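CRISPR-associated endonuclease Cas12b (PDB 5U31) cuts DNA as an RNA-guided type V CRISPR endonuclease, recognising a PAM-bearing target that pairs with its guide and defending the bacterium against mobile genetic elements. Local coordinates at residues A[581-586]-A[611-616]; A[565-570]-A[984-989]; A[538-543]-A[603-608]. The protein carries 3 engineered substitutions. All coordinates share one frame; numbering follows the deposited sequence.

How the contacts relate
All three contacts lie in the RuvC nuclease fold, around the mixed sheet that contains strands 566-572, 578-587, 611-621 and 602-604. Along the chain their segments run 538-543, 565-570, 581-586, 603-608, 611-616 and, some 370 residues later, 984-989. Contact 1 joins two neighbouring strands; its centre is about 9 Å from that of contact 2, where helix 977-990 covers the adjacent strand 566-572, and about 12 Å from that of contact 3, where the loop following the edge strand 602-604 meets the approach to helix 543-549. Centres of contacts 2 and 3 are about 13 Å apart. The first and third RuvC regions, remote in sequence, thus form one compact body beside the guide RNA.

Contact 1 of 3, residues A[581-586]-A[611-616]. With nucleotides of chain B.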
loop_
_atom_site.group_PDB
_atom_site.type_symbol
_atom_site.label_atom_id
_atom_site.label_comp_id
_atom_site.label_asym_id
_atom_site.label_seq_id
_atom_site.Cartn_x
_atom_site.Cartn_y
_atom_site.Cartn_z
ATOM N N SER A 581 19.846 -0.288 -13.054
ATOM C CA SER A 581 21.241 -0.216 -13.462
ATOM C C SER A 581 22.022 -1.191 -12.599
ATOM O O SER A 581 21.854 -1.207 -11.377
ATOM C CB SER A 581 21.802 1.200 -13.323
ATOM O OG SER A 581 21.603 1.686 -12.013
ATOM N N VAL A 582 22.861 -2.000 -13.238
ATOM C CA VAL A 582 23.573 -3.090 -12.587
ATOM C C VAL A 582 25.034 -2.693 -12.445
ATOM O O VAL A 582 25.643 -2.189 -13.396
ATOM C CB VAL A 582 23.424 -4.403 -13.379
ATOM C CG1 VAL A 582 24.252 -5.504 -12.752
ATOM C CG2 VAL A 582 21.973 -4.813 -13.440
ATOM N N PHE A 583 25.589 -2.910 -11.257
ATOM C CA PHE A 583 26.979 -2.605 -10.967
ATOM C C PHE A 583 27.654 -3.841 -10.391
ATOM O O PHE A 583 27.032 -4.631 -9.678
ATOM C CB PHE A 583 27.111 -1.435 -9.981
ATOM C CG PHE A 583 26.997 -0.080 -10.616
ATOM C CD1 PHE A 583 28.116 0.723 -10.768
ATOM C CD2 PHE A 583 25.774 0.397 -11.056
ATOM C CE1 PHE A 583 28.017 1.976 -11.346
ATOM C CE2 PHE A 583 25.668 1.651 -11.635
ATOM C CZ PHE A 583 26.794 2.441 -11.782
ATOM N N ARG A 584 28.936 -3.995 -10.705
ATOM C CA ARG A 584 29.731 -5.132 -10.266
ATOM C C ARG A 584 30.914 -4.634 -9.448
ATOM O O ARG A 584 31.556 -3.644 -9.810
ATOM C CB ARG A 584 30.222 -5.955 -11.472
ATOM C CG ARG A 584 31.650 -6.482 -11.352
ATOM C CD ARG A 584 32.090 -7.228 -12.609
ATOM N NE ARG A 584 32.066 -6.380 -13.799
ATOM C CZ ARG A 584 33.137 -5.794 -14.324
ATOM N NH1 ARG A 584 34.327 -5.969 -13.769
ATOM N NH2 ARG A 584 33.022 -5.039 -15.407
ATOM N N VAL A 585 31.191 -5.311 -8.337
ATOM C CA VAL A 585 32.381 -5.006 -7.549
ATOM C C VAL A 585 33.580 -5.665 -8.216
ATOM O O VAL A 585 33.541 -6.854 -8.551
ATOM C CB VAL A 585 32.218 -5.479 -6.096
ATOM C CG1 VAL A 585 33.396 -5.019 -5.261
ATOM C CG2 VAL A 585 30.925 -4.957 -5.508
ATOM N N ALA A 586 34.643 -4.894 -8.422
ATOM C CA ALA A 586 35.814 -5.399 -9.126
ATOM C C ALA A 586 37.036 -4.594 -8.715
ATOM O O ALA A 586 36.925 -3.459 -8.244
ATOM C CB ALA A 586 35.625 -5.338 -10.646
ATOM N N LEU A 611 39.200 -1.646 -4.815
ATOM C CA LEU A 611 37.938 -2.094 -5.385
ATOM C C LEU A 611 37.083 -0.910 -5.817
ATOM O O LEU A 611 37.079 0.141 -5.168
ATOM C CB LEU A 611 37.164 -2.951 -4.379
ATOM C CG LEU A 611 37.792 -4.315 -4.099
ATOM C CD1 LEU A 611 36.986 -5.073 -3.067
ATOM C CD2 LEU A 611 37.918 -5.124 -5.384
ATOM N N VAL A 612 36.359 -1.096 -6.920
ATOM C CA VAL A 612 35.417 -0.114 -7.436
ATOM C C VAL A 612 34.115 -0.832 -7.770
ATOM O O VAL A 612 34.026 -2.059 -7.731
ATOM C CB VAL A 612 35.964 0.633 -8.671
ATOM C CG1 VAL A 612 37.186 1.438 -8.299
ATOM C CG2 VAL A 612 36.303 -0.343 -9.781
ATOM N N ALA A 613 33.091 -0.044 -8.088
ATOM C CA ALA A 613 31.786 -0.559 -8.499
ATOM C C ALA A 613 31.601 -0.228 -9.975
ATOM O O ALA A 613 31.257 0.902 -10.328
ATOM C CB ALA A 613 30.667 0.034 -7.650
ATOM N N VAL A 614 31.816 -1.219 -10.830
ATOM C CA VAL A 614 31.815 -1.026 -12.275
ATOM C C VAL A 614 30.393 -1.153 -12.802
ATOM O O VAL A 614 29.694 -2.126 -12.499
ATOM C CB VAL A 614 32.742 -2.043 -12.956
ATOM C CG1 VAL A 614 32.714 -1.861 -14.459
ATOM C CG2 VAL A 614 34.151 -1.898 -12.424
ATOM N N HIS A 615 29.968 -0.180 -13.605
ATOM C CA HIS A 615 28.654 -0.245 -14.232
ATOM C C HIS A 615 28.634 -1.326 -15.308
ATOM O O HIS A 615 29.479 -1.338 -16.208
ATOM C CB HIS A 615 28.284 1.111 -14.835
ATOM C CG HIS A 615 26.927 1.145 -15.469
ATOM N ND1 HIS A 615 26.725 0.953 -16.819
ATOM C CD2 HIS A 615 25.700 1.358 -14.934
ATOM C CE1 HIS A 615 25.432 1.041 -17.086
ATOM N NE2 HIS A 615 24.790 1.291 -15.961
ATOM N N GLU A 616 27.663 -2.233 -15.219
ATOM C CA GLU A 616 27.491 -3.298 -16.199
ATOM C C GLU A 616 26.461 -2.944 -17.261
ATOM O O GLU A 616 26.761 -2.999 -18.458
ATOM C CB GLU A 616 27.088 -4.602 -15.500
ATOM C CG GLU A 616 28.115 -5.128 -14.513
ATOM C CD GLU A 616 28.799 -6.390 -14.996
ATOM O OE1 GLU A 616 28.100 -7.406 -15.208
ATOM O OE2 GLU A 616 30.034 -6.360 -15.173
ATOM P P G B 7 28.519 2.588 -19.562
ATOM O OP1 G B 7 27.423 2.082 -18.722
ATOM O OP2 G B 7 29.897 2.113 -19.287
ATOM O "O5'" G B 7 28.187 2.229 -21.079
ATOM C "C5'" G B 7 27.308 1.148 -21.386
ATOM C "C4'" G B 7 27.309 0.799 -22.854
ATOM O "O4'" G B 7 27.041 1.992 -23.632
ATOM C "C3'" G B 7 28.614 0.220 -23.392
ATOM O "O3'" G B 7 28.318 -0.721 -24.420
ATOM C "C2'" G B 7 29.295 1.434 -24.008
ATOM O "O2'" G B 7 30.210 1.122 -25.039
ATOM C "C1'" G B 7 28.101 2.224 -24.538
ATOM N N9 G B 7 28.326 3.669 -24.594
ATOM C C8 G B 7 28.464 4.526 -23.529
ATOM N N7 G B 7 28.644 5.765 -23.891
ATOM C C5 G B 7 28.624 5.720 -25.281
ATOM C C6 G B 7 28.773 6.756 -26.238
ATOM O O6 G B 7 28.958 7.962 -26.040
ATOM N N1 G B 7 28.686 6.270 -27.537
ATOM C C2 G B 7 28.484 4.956 -27.874
ATOM N N2 G B 7 28.428 4.680 -29.183
ATOM N N3 G B 7 28.346 3.981 -26.994
ATOM C C4 G B 7 28.423 4.434 -25.727
ATOM P P A B 6 26.904 8.593 -18.396
ATOM O OP1 A B 6 26.811 9.632 -17.343
ATOM O OP2 A B 6 28.238 8.219 -18.940
ATOM O "O5'" A B 6 26.178 7.294 -17.836
ATOM C "C5'" A B 6 26.901 6.301 -17.122
ATOM C "C4'" A B 6 26.921 4.999 -17.875
ATOM O "O4'" A B 6 25.545 4.563 -18.029
ATOM C "C3'" A B 6 27.521 5.100 -19.280
ATOM O "O3'" A B 6 28.618 4.194 -19.535
ATOM C "C2'" A B 6 26.329 4.927 -20.231
ATOM O "O2'" A B 6 26.588 4.188 -21.402
ATOM C "C1'" A B 6 25.265 4.249 -19.376
ATOM N N9 A B 6 23.940 4.774 -19.713
ATOM C C8 A B 6 23.544 6.084 -19.602
ATOM N N7 A B 6 22.322 6.313 -20.013
ATOM C C5 A B 6 21.887 5.071 -20.447
ATOM C C6 A B 6 20.670 4.649 -21.003
ATOM N N6 A B 6 19.639 5.467 -21.219
ATOM N N1 A B 6 20.547 3.345 -21.327
ATOM C C2 A B 6 21.587 2.530 -21.110
ATOM N N3 A B 6 22.785 2.806 -20.596
ATOM C C4 A B 6 22.874 4.111 -20.280
#
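Strands 578-587 and 611-621 run antiparallel here, Arg584 pairing with Val614 and Ala586 with Val612 through two backbone hydrogen bonds each. A fifth backbone bond, Glu616 N to Val582 O at 2.7 Å, continues the pairing toward the RNA side. At the intervening non-hydrogen-bonded pairs, CA-H...O contacts such as Val585 CA to Val612 O at 3.4 Å add to the backbone attraction.

Aromatic packing dominates the face bearing Phe583, Val585, Ala613 and His615, which helix 977-990 covers through Gln986 and Trp990. His615 turns an edge toward the Phe583 face in an offset edge-to-face pair, with centroids 5.0 Å apart and planes at 76°. His615 CA also lies over that ring, 3.8 Å from its centroid in a CH-pi contact. With CG anti to the backbone N (chi1 -178°), the imidazole reaches the RNA, where O4' of A6 of chain B lies over one ring face, 3.6 Å from His615 CE1; NE2 hydrogen-bonds to Ser618 OG.

Electrostatics mark the other face. Arg584 bends at chi3 and brings NE to Glu616 OE2 in a salt bridge, modelled so short that its exact length is doubtful. Guanidinium and carboxylate are turned 73° apart, so this is no flat two-pronged pairing, and Val614 CB sits over one guanidinium face. Glu616 OE1 forms a second salt bridge with Arg566.

Phe583 and Ser618 probably help to orient His615, an experimentally established guide-RNA contact, while two arginines would help keep Glu616 ionised.

Contact 2 of 3, residues A[565-570]-A[984-989]; sequences LRVMSV and NLQQRL
Val567 and Ser569 turn their side chains toward Gln986, Leu985 and Leu989, joining a strand of the RNase H-like RuvC sheet to the helix that packs across it. Strand 566-570 and helix segment 984-989 run at 135° to each other, with axes 8.2 Å apart at closest approach. The strand belongs to the first RuvC region and the helix to the third, so the contact ties together parts of the nuclease separated by more than 400 residues.

The dense part lies around Gln986, where Ser569 CA comes within 6.2 Å of Gln986 CA. Gln986 CG is anti to its backbone N (chi1 -159°), and a bend at chi2 lays the terminal amide against Val567 and Ser569. The amide therefore sits between the backbone carbonyl of Val567 and the hydroxyl of Ser569, while the side chain also touches Phe583 of the next strand. This polar group is buried within the sheet-helix interface.

Packing is thinner on both flanks. Val567 CG2 only just meets Leu989 CD1, at 4.3 Å, and Leu985 CD1 approaches Val570 O at 4.1 Å. Leu985 also touches Ala849, an engineered residue at a position inferred to belong to the DNase active site, which puts this flank probably beside the catalytic pocket. Farther round the helix, Gln987 makes no contact with this strand and is partly exposed. On the reverse of the strand, Met568, present as selenomethionine, packs instead on Ile817 and Ala821 of helix 796-822.

One polar tie is clear: with chi1 at 54°, Ser569 OG lies between its own N and carbonyl carbon and hydrogen-bonds to Ala982 O, one turn before Gln986 on the same helix.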
loop_
_atom_site.group_PDB
_atom_site.type_symbol
_atom_site.label_atom_id
_atom_site.label_comp_id
_atom_site.label_asym_id
_atom_site.label_seq_id
_atom_site.Cartn_x
_atom_site.Cartn_y
_atom_site.Cartn_z
ATOM N N LEU A 565 29.863 -10.263 -7.165
ATOM C CA LEU A 565 29.096 -9.470 -6.206
ATOM C C LEU A 565 28.514 -8.280 -6.966
ATOM O O LEU A 565 29.230 -7.318 -7.255
ATOM C CB LEU A 565 29.972 -9.027 -5.042
ATOM C CG LEU A 565 29.264 -8.447 -3.817
ATOM C CD1 LEU A 565 28.208 -9.412 -3.296
ATOM C CD2 LEU A 565 30.271 -8.111 -2.730
ATOM N N ARG A 566 27.221 -8.357 -7.287
ATOM C CA ARG A 566 26.545 -7.346 -8.086
ATOM C C ARG A 566 25.288 -6.864 -7.379
ATOM O O ARG A 566 24.605 -7.631 -6.697
ATOM C CB ARG A 566 26.160 -7.878 -9.470
ATOM C CG ARG A 566 27.330 -8.246 -10.345
ATOM C CD ARG A 566 26.888 -9.035 -11.564
ATOM N NE ARG A 566 27.980 -9.122 -12.524
ATOM C CZ ARG A 566 28.936 -10.040 -12.475
ATOM N NH1 ARG A 566 29.905 -10.038 -13.381
ATOM N NH2 ARG A 566 28.922 -10.962 -11.524
ATOM N N VAL A 567 24.980 -5.585 -7.572
ATOM C CA VAL A 567 23.810 -4.948 -6.982
ATOM C C VAL A 567 23.023 -4.275 -8.097
ATOM O O VAL A 567 23.603 -3.589 -8.945
ATOM C CB VAL A 567 24.200 -3.919 -5.905
ATOM C CG1 VAL A 567 22.963 -3.222 -5.362
ATOM C CG2 VAL A 567 24.985 -4.582 -4.784
HETATM N N MSE A 568 21.711 -4.468 -8.097
HETATM C CA MSE A 568 20.869 -3.784 -9.065
HETATM C C MSE A 568 19.992 -2.750 -8.372
HETATM O O MSE A 568 19.237 -3.083 -7.462
HETATM C CB MSE A 568 20.001 -4.781 -9.827
HETATM C CG MSE A 568 19.237 -4.154 -10.970
HETATM SE SE MSE A 568 17.968 -5.383 -11.776
HETATM C CE MSE A 568 16.726 -5.515 -10.283
ATOM N N SER A 569 20.101 -1.494 -8.792
ATOM C CA SER A 569 19.266 -0.439 -8.240
ATOM C C SER A 569 18.063 -0.227 -9.143
ATOM O O SER A 569 18.157 -0.364 -10.364
ATOM C CB SER A 569 20.052 0.862 -8.078
ATOM O OG SER A 569 20.661 1.246 -9.294
ATOM N N VAL A 570 16.926 0.094 -8.534
ATOM C CA VAL A 570 15.654 0.158 -9.239
ATOM C C VAL A 570 14.976 1.475 -8.907
ATOM O O VAL A 570 14.793 1.805 -7.730
ATOM C CB VAL A 570 14.737 -1.021 -8.865
ATOM C CG1 VAL A 570 13.429 -0.939 -9.634
ATOM C CG2 VAL A 570 15.435 -2.336 -9.122
ATOM N N ASN A 984 22.148 7.064 -8.731
ATOM C CA ASN A 984 22.405 7.793 -7.497
ATOM C C ASN A 984 22.285 6.876 -6.289
ATOM O O ASN A 984 23.124 6.922 -5.383
ATOM C CB ASN A 984 21.451 8.979 -7.375
ATOM C CG ASN A 984 22.176 10.307 -7.397
ATOM O OD1 ASN A 984 23.249 10.454 -6.804
ATOM N ND2 ASN A 984 21.601 11.282 -8.091
ATOM N N LEU A 985 21.251 6.031 -6.263
ATOM C CA LEU A 985 21.140 5.036 -5.202
ATOM C C LEU A 985 22.378 4.153 -5.154
ATOM O O LEU A 985 22.909 3.867 -4.075
ATOM C CB LEU A 985 19.882 4.192 -5.402
ATOM C CG LEU A 985 18.562 4.965 -5.446
ATOM C CD1 LEU A 985 17.393 4.015 -5.512
ATOM C CD2 LEU A 985 18.435 5.872 -4.242
ATOM N N GLN A 986 22.864 3.731 -6.318
ATOM C CA GLN A 986 24.085 2.938 -6.360
ATOM C C GLN A 986 25.264 3.723 -5.804
ATOM O O GLN A 986 26.043 3.208 -4.994
ATOM C CB GLN A 986 24.363 2.495 -7.793
ATOM C CG GLN A 986 25.275 1.306 -7.868
ATOM C CD GLN A 986 24.515 0.003 -7.865
ATOM O OE1 GLN A 986 25.034 -1.024 -7.444
ATOM N NE2 GLN A 986 23.278 0.037 -8.346
ATOM N N GLN A 987 25.402 4.985 -6.219
ATOM C CA GLN A 987 26.510 5.808 -5.746
ATOM C C GLN A 987 26.449 6.022 -4.239
ATOM O O GLN A 987 27.492 6.109 -3.581
ATOM C CB GLN A 987 26.513 7.147 -6.484
ATOM C CG GLN A 987 27.699 8.044 -6.170
ATOM C CD GLN A 987 27.456 8.943 -4.973
ATOM O OE1 GLN A 987 26.312 9.279 -4.653
ATOM N NE2 GLN A 987 28.530 9.336 -4.302
ATOM N N ARG A 988 25.243 6.101 -3.674
ATOM C CA ARG A 988 25.101 6.268 -2.233
ATOM C C ARG A 988 25.398 4.986 -1.469
ATOM O O ARG A 988 25.775 5.046 -0.294
ATOM C CB ARG A 988 23.692 6.754 -1.903
ATOM C CG ARG A 988 23.391 8.099 -2.502
ATOM C CD ARG A 988 22.022 8.601 -2.134
ATOM N NE ARG A 988 21.851 9.967 -2.612
ATOM C CZ ARG A 988 20.826 10.746 -2.294
ATOM N NH1 ARG A 988 19.872 10.291 -1.492
ATOM N NH2 ARG A 988 20.757 11.978 -2.775
ATOM N N LEU A 989 25.226 3.827 -2.107
ATOM C CA LEU A 989 25.530 2.562 -1.450
ATOM C C LEU A 989 27.022 2.442 -1.163
ATOM O O LEU A 989 27.431 2.200 -0.020
ATOM C CB LEU A 989 25.059 1.398 -2.325
ATOM C CG LEU A 989 24.492 0.124 -1.689
ATOM C CD1 LEU A 989 25.195 -1.105 -2.237
ATOM C CD2 LEU A 989 24.572 0.166 -0.182
#

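Contact 3 of 3, residues A[538-543]-A[603-608]; sequences VHFDKL and FPIKGN
Phe540 and Gly607 bring the two backbones closest, with their CA atoms 6.0 Å apart. Segment 538-543 leaves strand 535-538 through an inverse gamma turn centred on His539, then takes helical backbone angles at 540-542 on the way into helix 543-549. Across from it, the chain beyond strand 602-604 turns at Gly607, which has a positive phi (92°). The contact thus joins the entry to helix 543-549 to the loop between strands 602-604 and 611-621, beside the edge strand of the RuvC sheet.

The Phe540 ring carries most of the side-chain contact. Lys606 CB stands over one face, 4.0 Å from the centroid and only 13° off the ring normal, in a CH-pi contact; Val538 CG1 covers the opposite face. At the ring edge, Phe540 CD1 meets Ile605 CG2 at 3.8 Å. Lys606 continues fully extended across the ring, roughly at a right angle to the Phe540 side chain.

Deeper in, Leu543 turns its CD1 branch onto the terminal amide of Asn608, which also lies near the carbonyl of Phe540.

The chemistry is mainly apolar: an aromatic ring is held between Val538 CG1 and Lys606 CB, the lysine giving its methylenes to the ring while its amine makes only a long, weak ion pair with Asp992.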
loop_
_atom_site.group_PDB
_atom_site.type_symbol
_atom_site.label_atom_id
_atom_site.label_comp_id
_atom_site.label_asym_id
_atom_site.label_seq_id
_atom_site.Cartn_x
_atom_site.Cartn_y
_atom_site.Cartn_z
ATOM N N VAL A 538 26.497 -1.459 3.550
ATOM C CA VAL A 538 27.549 -2.346 3.066
ATOM C C VAL A 538 28.606 -2.524 4.147
ATOM O O VAL A 538 29.096 -1.543 4.722
ATOM C CB VAL A 538 28.182 -1.794 1.778
ATOM C CG1 VAL A 538 29.465 -2.531 1.470
ATOM C CG2 VAL A 538 27.222 -1.920 0.624
ATOM N N HIS A 539 28.969 -3.777 4.414
ATOM C CA HIS A 539 30.109 -4.101 5.267
ATOM C C HIS A 539 31.375 -3.975 4.430
ATOM O O HIS A 539 31.858 -4.946 3.846
ATOM C CB HIS A 539 29.968 -5.501 5.850
ATOM C CG HIS A 539 29.070 -5.574 7.044
ATOM N ND1 HIS A 539 29.553 -5.709 8.328
ATOM C CD2 HIS A 539 27.721 -5.535 7.150
ATOM C CE1 HIS A 539 28.539 -5.748 9.174
ATOM N NE2 HIS A 539 27.417 -5.645 8.485
ATOM N N PHE A 540 31.925 -2.759 4.374
ATOM C CA PHE A 540 33.109 -2.517 3.556
ATOM C C PHE A 540 34.314 -3.324 4.025
ATOM O O PHE A 540 35.221 -3.582 3.227
ATOM C CB PHE A 540 33.445 -1.024 3.546
ATOM C CG PHE A 540 32.308 -0.149 3.093
ATOM C CD1 PHE A 540 32.034 0.014 1.745
ATOM C CD2 PHE A 540 31.516 0.514 4.015
ATOM C CE1 PHE A 540 30.988 0.818 1.327
ATOM C CE2 PHE A 540 30.472 1.318 3.604
ATOM C CZ PHE A 540 30.208 1.471 2.259
ATOM N N ASP A 541 34.341 -3.735 5.296
ATOM C CA ASP A 541 35.436 -4.571 5.781
ATOM C C ASP A 541 35.463 -5.919 5.072
ATOM O O ASP A 541 36.536 -6.428 4.724
ATOM C CB ASP A 541 35.310 -4.781 7.291
ATOM C CG ASP A 541 35.919 -3.652 8.092
ATOM O OD1 ASP A 541 36.573 -2.777 7.486
ATOM O OD2 ASP A 541 35.746 -3.641 9.330
ATOM N N LYS A 542 34.290 -6.504 4.834
ATOM C CA LYS A 542 34.194 -7.916 4.494
ATOM C C LYS A 542 34.179 -8.198 2.997
ATOM O O LYS A 542 34.441 -9.339 2.601
ATOM C CB LYS A 542 32.936 -8.517 5.131
ATOM C CG LYS A 542 32.859 -8.328 6.640
ATOM C CD LYS A 542 31.528 -8.809 7.199
ATOM C CE LYS A 542 31.438 -8.558 8.698
ATOM N NZ LYS A 542 30.151 -9.035 9.281
ATOM N N LEU A 543 33.883 -7.211 2.153
ATOM C CA LEU A 543 33.774 -7.515 0.730
ATOM C C LEU A 543 35.124 -7.647 0.038
ATOM O O LEU A 543 35.163 -8.073 -1.121
ATOM C CB LEU A 543 32.919 -6.465 0.014
ATOM C CG LEU A 543 33.246 -4.977 0.094
ATOM C CD1 LEU A 543 34.302 -4.589 -0.902
ATOM C CD2 LEU A 543 31.995 -4.199 -0.182
ATOM N N PHE A 603 32.074 3.666 -9.692
ATOM C CA PHE A 603 31.957 4.461 -8.485
ATOM C C PHE A 603 32.999 4.017 -7.475
ATOM O O PHE A 603 33.232 2.816 -7.316
ATOM C CB PHE A 603 30.570 4.325 -7.848
ATOM C CG PHE A 603 29.510 5.124 -8.523
ATOM C CD1 PHE A 603 29.744 6.432 -8.899
ATOM C CD2 PHE A 603 28.275 4.562 -8.783
ATOM C CE1 PHE A 603 28.763 7.168 -9.522
ATOM C CE2 PHE A 603 27.291 5.289 -9.407
ATOM C CZ PHE A 603 27.534 6.596 -9.779
ATOM N N PRO A 604 33.642 4.948 -6.783
ATOM C CA PRO A 604 34.550 4.548 -5.707
ATOM C C PRO A 604 33.783 3.881 -4.579
ATOM O O PRO A 604 32.607 4.168 -4.339
ATOM C CB PRO A 604 35.177 5.871 -5.256
ATOM C CG PRO A 604 34.228 6.927 -5.710
ATOM C CD PRO A 604 33.610 6.409 -6.972
ATOM N N ILE A 605 34.461 2.961 -3.902
ATOM C CA ILE A 605 33.897 2.225 -2.778
ATOM C C ILE A 605 34.617 2.660 -1.514
ATOM O O ILE A 605 35.854 2.652 -1.463
ATOM C CB ILE A 605 34.022 0.707 -2.974
ATOM C CG1 ILE A 605 33.292 0.273 -4.241
ATOM C CG2 ILE A 605 33.471 -0.018 -1.773
ATOM C CD1 ILE A 605 33.354 -1.207 -4.481
ATOM N N LYS A 606 33.848 3.040 -0.499
ATOM C CA LYS A 606 34.441 3.464 0.763
ATOM C C LYS A 606 35.244 2.325 1.378
ATOM O O LYS A 606 34.847 1.158 1.318
ATOM C CB LYS A 606 33.347 3.930 1.724
ATOM C CG LYS A 606 33.828 4.347 3.105
ATOM C CD LYS A 606 32.645 4.703 3.989
ATOM C CE LYS A 606 33.080 5.095 5.387
ATOM N NZ LYS A 606 31.914 5.458 6.238
ATOM N N GLY A 607 36.393 2.670 1.953
ATOM C CA GLY A 607 37.235 1.684 2.602
ATOM C C GLY A 607 38.287 1.100 1.684
ATOM O O GLY A 607 39.462 1.470 1.760
ATOM N N ASN A 608 37.874 0.187 0.809
ATOM C CA ASN A 608 38.801 -0.460 -0.111
ATOM C C ASN A 608 39.169 0.501 -1.234
ATOM O O ASN A 608 38.297 0.955 -1.983
ATOM C CB ASN A 608 38.183 -1.733 -0.684
ATOM C CG ASN A 608 37.118 -2.316 0.214
ATOM O OD1 ASN A 608 36.279 -1.592 0.747
ATOM N ND2 ASN A 608 37.152 -3.632 0.398
#